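Local structure of BolA-like protein (Babesia bovis, 3O2E) at residues 66-78 with 88-100. The protein is of unknown function, but as a member of the BolA/IbaG family it may take part in binding a [2Fe-2S] cluster. Numbering follows the deposited sequence.
Sequences KGLLDRQRLVNSA and AFTMKCLTPGEWE
Arg71 and Glu98 meet head-on, guanidinium and carboxylate lying nearly coplanar (10° between planes) in an end-on, two-pronged salt bridge. Arg71 NH1 reaches Glu98 OE1 at 2.8 Å, almost straight, and Arg71 NH2 donates to Glu98 OE2; both oxygens use their syn lone pairs. The arginine chain runs extended from CG to NE, which carries its charged end past the end of strand 88-94 to the start of the next helix. Arg71 NH1 also donates to Cys93 O (3.0 Å), coming from above the carbonyl plane, while NE binds Lys66 O just ahead of the arginine's own helix. These in-plane partners along its edge fix the rotation of the guanidinium. Glu98 is held from its own side too: with Thr95 it forms a capping box, Glu98 N bonding to Thr95 OG1 and Thr95 N approaching OE1 from above the carboxylate plane. The arginine thus ties into the N-cap of helix 96-101.

Further along, the contact turns apolar. Arg71 CB rests on Cys93 CB (3.8 Å), and Val75 faces the strand, meeting Met91 tip to tip with Val75 CB 3.5 Å from Met91 SD. Val75 CG2 lies against Cys93 SG, and Val75 CG1, anti to the backbone N (chi1 177°), comes to Phe89 CE2 at 3.8 Å. Met91 is bent at its third torsion, bringing Met91 CE to Asn76 OD1 (3.5 Å) and to the edge of the Phe89 ring; Gln72 CG flanks the sulfur. A water donates to Asn76 OD1 and, weakly, to Phe89 O.

Helix 68-78 crosses the strand at 117°, 8.9 Å between axes, as the helix of a beta-alpha-beta unit begun by strand 52-59. That strand pairs in parallel with strand 86-94, while Leu32 and Leu36 of helix 25-36 also pack against Val75.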
loop_
_atom_site.group_PDB
_atom_site.type_symbol
_atom_site.label_atom_id
_atom_site.label_comp_id
_atom_site.label_asym_id
_atom_site.label_seq_id
_atom_site.Cartn_x
_atom_site.Cartn_y
_atom_site.Cartn_z
ATOM N N LYS A 66 -5.302 2.181 -15.216
ATOM C CA LYS A 66 -5.447 0.827 -14.636
ATOM C C LYS A 66 -6.739 0.652 -13.890
ATOM O O LYS A 66 -7.145 1.522 -13.159
ATOM C CB LYS A 66 -4.324 0.500 -13.665
ATOM C CG LYS A 66 -2.978 0.642 -14.250
ATOM C CD LYS A 66 -1.924 0.068 -13.345
ATOM C CE LYS A 66 -0.611 -0.027 -14.070
ATOM N NZ LYS A 66 0.003 -1.303 -13.643
ATOM N N GLY A 67 -7.378 -0.490 -14.086
ATOM C CA GLY A 67 -8.514 -0.893 -13.250
ATOM C C GLY A 67 -8.089 -1.279 -11.840
ATOM O O GLY A 67 -6.914 -1.405 -11.541
ATOM N N LEU A 68 -9.059 -1.497 -10.961
ATOM C CA LEU A 68 -8.746 -1.739 -9.558
ATOM C C LEU A 68 -7.956 -3.026 -9.289
ATOM O O LEU A 68 -7.053 -2.974 -8.488
ATOM C CB LEU A 68 -9.986 -1.652 -8.680
ATOM C CG LEU A 68 -10.838 -0.386 -8.786
ATOM C CD1 LEU A 68 -11.922 -0.442 -7.694
ATOM C CD2 LEU A 68 -10.028 0.906 -8.690
ATOM N N LEU A 69 -8.225 -4.130 -9.983
ATOM C CA LEU A 69 -7.413 -5.339 -9.788
ATOM C C LEU A 69 -5.970 -5.124 -10.259
ATOM O O LEU A 69 -5.041 -5.571 -9.610
ATOM C CB LEU A 69 -7.991 -6.578 -10.469
ATOM C CG LEU A 69 -7.532 -7.936 -9.861
ATOM C CD1 LEU A 69 -7.763 -8.058 -8.360
ATOM C CD2 LEU A 69 -8.255 -9.053 -10.560
ATOM N N ASP A 70 -5.787 -4.412 -11.365
ATOM C CA ASP A 70 -4.441 -4.106 -11.820
ATOM C C ASP A 70 -3.683 -3.134 -10.891
ATOM O O ASP A 70 -2.440 -3.202 -10.754
ATOM C CB ASP A 70 -4.481 -3.599 -13.253
ATOM C CG ASP A 70 -4.472 -4.735 -14.272
ATOM O OD1 ASP A 70 -4.051 -5.857 -13.917
ATOM O OD2 ASP A 70 -4.844 -4.472 -15.432
ATOM N N ARG A 71 -4.416 -2.231 -10.241
ATOM C CA ARG A 71 -3.844 -1.392 -9.163
ATOM C C ARG A 71 -3.359 -2.228 -7.973
ATOM O O ARG A 71 -2.244 -2.052 -7.476
ATOM C CB ARG A 71 -4.880 -0.375 -8.700
ATOM C CG ARG A 71 -5.238 0.625 -9.788
ATOM C CD ARG A 71 -6.290 1.614 -9.311
ATOM N NE ARG A 71 -6.748 2.397 -10.449
ATOM C CZ ARG A 71 -7.344 3.573 -10.361
ATOM N NH1 ARG A 71 -7.552 4.116 -9.186
ATOM N NH2 ARG A 71 -7.683 4.223 -11.463
ATOM N N GLN A 72 -4.204 -3.144 -7.515
ATOM C CA GLN A 72 -3.847 -4.033 -6.414
ATOM C C GLN A 72 -2.638 -4.859 -6.729
ATOM O O GLN A 72 -1.720 -4.970 -5.917
ATOM C CB GLN A 72 -4.997 -4.932 -6.057
ATOM C CG GLN A 72 -6.154 -4.192 -5.435
ATOM C CD GLN A 72 -7.309 -5.139 -5.120
ATOM O OE1 GLN A 72 -7.109 -6.238 -4.592
ATOM N NE2 GLN A 72 -8.512 -4.733 -5.482
ATOM N N ARG A 73 -2.585 -5.382 -7.945
ATOM C CA ARG A 73 -1.374 -6.065 -8.383
ATOM C C ARG A 73 -0.102 -5.248 -8.286
ATOM O O ARG A 73 0.955 -5.737 -7.854
ATOM C CB ARG A 73 -1.584 -6.581 -9.792
ATOM C CG ARG A 73 -2.557 -7.694 -9.799
ATOM C CD ARG A 73 -3.113 -7.923 -11.146
ATOM N NE ARG A 73 -3.717 -9.223 -11.208
ATOM C CZ ARG A 73 -4.595 -9.624 -12.106
ATOM N NH1 ARG A 73 -5.043 -8.802 -13.037
ATOM N NH2 ARG A 73 -5.039 -10.869 -12.060
ATOM N N LEU A 74 -0.187 -3.991 -8.690
ATOM C CA LEU A 74 0.965 -3.125 -8.639
ATOM C C LEU A 74 1.442 -2.896 -7.199
ATOM O O LEU A 74 2.618 -2.863 -6.928
ATOM C CB LEU A 74 0.599 -1.806 -9.312
ATOM C CG LEU A 74 1.670 -0.816 -9.731
ATOM C CD1 LEU A 74 2.626 -1.419 -10.730
ATOM C CD2 LEU A 74 0.976 0.406 -10.319
ATOM N N VAL A 75 0.520 -2.678 -6.292
ATOM C CA VAL A 75 0.868 -2.497 -4.877
ATOM C C VAL A 75 1.470 -3.743 -4.285
ATOM O O VAL A 75 2.494 -3.678 -3.600
ATOM C CB VAL A 75 -0.336 -2.020 -4.088
ATOM C CG1 VAL A 75 -0.008 -1.895 -2.594
ATOM C CG2 VAL A 75 -0.799 -0.697 -4.694
ATOM N N ASN A 76 0.893 -4.898 -4.589
ATOM C CA ASN A 76 1.428 -6.157 -4.073
ATOM C C ASN A 76 2.788 -6.446 -4.643
ATOM O O ASN A 76 3.645 -6.942 -3.959
ATOM C CB ASN A 76 0.517 -7.290 -4.418
ATOM C CG ASN A 76 -0.782 -7.224 -3.699
ATOM O OD1 ASN A 76 -0.893 -6.669 -2.602
ATOM N ND2 ASN A 76 -1.776 -7.817 -4.298
ATOM N N SER A 77 3.016 -6.069 -5.896
ATOM C CA SER A 77 4.340 -6.231 -6.464
ATOM C C SER A 77 5.435 -5.364 -5.784
ATOM O O SER A 77 6.578 -5.756 -5.757
ATOM C CB SER A 77 4.307 -6.053 -7.975
ATOM O OG SER A 77 4.758 -4.780 -8.300
ATOM N N ALA A 78 5.076 -4.197 -5.265
ATOM C CA ALA A 78 5.982 -3.366 -4.459
ATOM C C ALA A 78 6.472 -4.040 -3.183
ATOM O O ALA A 78 7.626 -3.854 -2.745
ATOM C CB ALA A 78 5.286 -2.040 -4.142
ATOM N N ALA A 88 -2.145 -9.877 6.841
ATOM C CA ALA A 88 -3.172 -9.244 6.021
ATOM C C ALA A 88 -2.697 -7.898 5.507
ATOM O O ALA A 88 -2.006 -7.148 6.193
ATOM C CB ALA A 88 -4.468 -9.027 6.839
ATOM N N PHE A 89 -3.121 -7.577 4.293
ATOM C CA PHE A 89 -2.839 -6.309 3.688
ATOM C C PHE A 89 -4.048 -5.898 2.881
ATOM O O PHE A 89 -4.537 -6.662 2.024
ATOM C CB PHE A 89 -1.581 -6.387 2.838
ATOM C CG PHE A 89 -1.100 -5.036 2.373
ATOM C CD1 PHE A 89 -0.202 -4.310 3.120
ATOM C CD2 PHE A 89 -1.561 -4.497 1.164
ATOM C CE1 PHE A 89 0.246 -3.047 2.697
ATOM C CE2 PHE A 89 -1.107 -3.262 0.728
ATOM C CZ PHE A 89 -0.205 -2.518 1.533
ATOM N N THR A 90 -4.585 -4.735 3.221
ATOM C CA THR A 90 -5.690 -4.147 2.514
ATOM C C THR A 90 -5.267 -2.760 2.011
ATOM O O THR A 90 -4.309 -2.150 2.496
ATOM C CB THR A 90 -6.945 -4.009 3.371
ATOM O OG1 THR A 90 -6.696 -3.084 4.427
ATOM C CG2 THR A 90 -7.392 -5.352 3.957
ATOM N N MET A 91 -6.001 -2.269 1.009
ATOM C CA MET A 91 -5.626 -1.033 0.334
ATOM C C MET A 91 -6.802 -0.350 -0.365
ATOM O O MET A 91 -7.841 -0.977 -0.669
ATOM C CB MET A 91 -4.489 -1.307 -0.655
ATOM C CG MET A 91 -4.933 -1.983 -1.932
ATOM S SD MET A 91 -3.624 -2.492 -2.991
ATOM C CE MET A 91 -3.227 -4.048 -2.245
ATOM N N LYS A 92 -6.639 0.956 -0.557
ATOM C CA LYS A 92 -7.513 1.763 -1.404
ATOM C C LYS A 92 -6.575 2.555 -2.319
ATOM O O LYS A 92 -5.645 3.197 -1.835
ATOM C CB LYS A 92 -8.372 2.694 -0.551
ATOM N N CYS A 93 -6.746 2.398 -3.637
ATOM C CA CYS A 93 -5.813 2.912 -4.655
ATOM C C CYS A 93 -6.550 3.975 -5.531
ATOM O O CYS A 93 -7.473 3.666 -6.252
ATOM C CB CYS A 93 -5.297 1.802 -5.570
ATOM S SG CYS A 93 -4.518 0.405 -4.791
ATOM N N LEU A 94 -6.118 5.201 -5.457
ATOM C CA LEU A 94 -6.694 6.269 -6.248
ATOM C C LEU A 94 -5.616 6.939 -7.070
ATOM O O LEU A 94 -4.461 7.055 -6.645
ATOM C CB LEU A 94 -7.311 7.320 -5.324
ATOM C CG LEU A 94 -8.553 7.006 -4.469
ATOM C CD1 LEU A 94 -8.134 6.178 -3.318
ATOM C CD2 LEU A 94 -9.182 8.309 -3.945
ATOM N N THR A 95 -6.009 7.454 -8.218
ATOM C CA THR A 95 -5.170 8.380 -8.931
ATOM C C THR A 95 -5.312 9.755 -8.265
ATOM O O THR A 95 -6.314 10.023 -7.565
ATOM C CB THR A 95 -5.563 8.478 -10.423
ATOM O OG1 THR A 95 -6.856 9.087 -10.535
ATOM C CG2 THR A 95 -5.565 7.111 -11.099
ATOM N N PRO A 96 -4.330 10.639 -8.492
ATOM C CA PRO A 96 -4.458 11.971 -7.892
ATOM C C PRO A 96 -5.685 12.706 -8.424
ATOM O O PRO A 96 -6.267 13.466 -7.665
ATOM C CB PRO A 96 -3.152 12.687 -8.255
ATOM C CG PRO A 96 -2.416 11.815 -9.133
ATOM C CD PRO A 96 -3.056 10.465 -9.203
ATOM N N GLY A 97 -6.093 12.409 -9.677
ATOM C CA GLY A 97 -7.342 12.891 -10.237
ATOM C C GLY A 97 -8.625 12.446 -9.554
ATOM O O GLY A 97 -9.556 13.253 -9.350
ATOM N N GLU A 98 -8.697 11.156 -9.237
ATOM C CA GLU A 98 -9.810 10.608 -8.503
ATOM C C GLU A 98 -9.840 11.128 -7.074
ATOM O O GLU A 98 -10.899 11.378 -6.535
ATOM C CB GLU A 98 -9.716 9.095 -8.484
ATOM C CG GLU A 98 -9.948 8.432 -9.850
ATOM C CD GLU A 98 -9.358 7.046 -9.938
ATOM O OE1 GLU A 98 -8.877 6.551 -8.901
ATOM O OE2 GLU A 98 -9.326 6.458 -11.062
ATOM N N TRP A 99 -8.664 11.250 -6.450
ATOM C CA TRP A 99 -8.532 11.787 -5.084
ATOM C C TRP A 99 -9.090 13.186 -4.991
ATOM O O TRP A 99 -9.861 13.501 -4.083
ATOM C CB TRP A 99 -7.055 11.799 -4.673
ATOM C CG TRP A 99 -6.752 12.139 -3.261
ATOM C CD1 TRP A 99 -7.227 11.518 -2.141
ATOM C CD2 TRP A 99 -5.802 13.078 -2.817
ATOM N NE1 TRP A 99 -6.666 12.047 -1.033
ATOM C CE2 TRP A 99 -5.785 13.019 -1.415
ATOM C CE3 TRP A 99 -4.952 13.973 -3.471
ATOM C CZ2 TRP A 99 -4.952 13.814 -0.647
ATOM C CZ3 TRP A 99 -4.134 14.768 -2.712
ATOM C CH2 TRP A 99 -4.142 14.691 -1.307
ATOM N N GLU A 100 -8.671 14.032 -5.908
ATOM C CA GLU A 100 -9.208 15.390 -5.964
ATOM C C GLU A 100 -10.748 15.357 -6.197
ATOM O O GLU A 100 -11.504 16.047 -5.500
ATOM C CB GLU A 100 -8.434 16.201 -6.995
HETATM O O HOH W 1 -2.998 -7.828 -0.680
#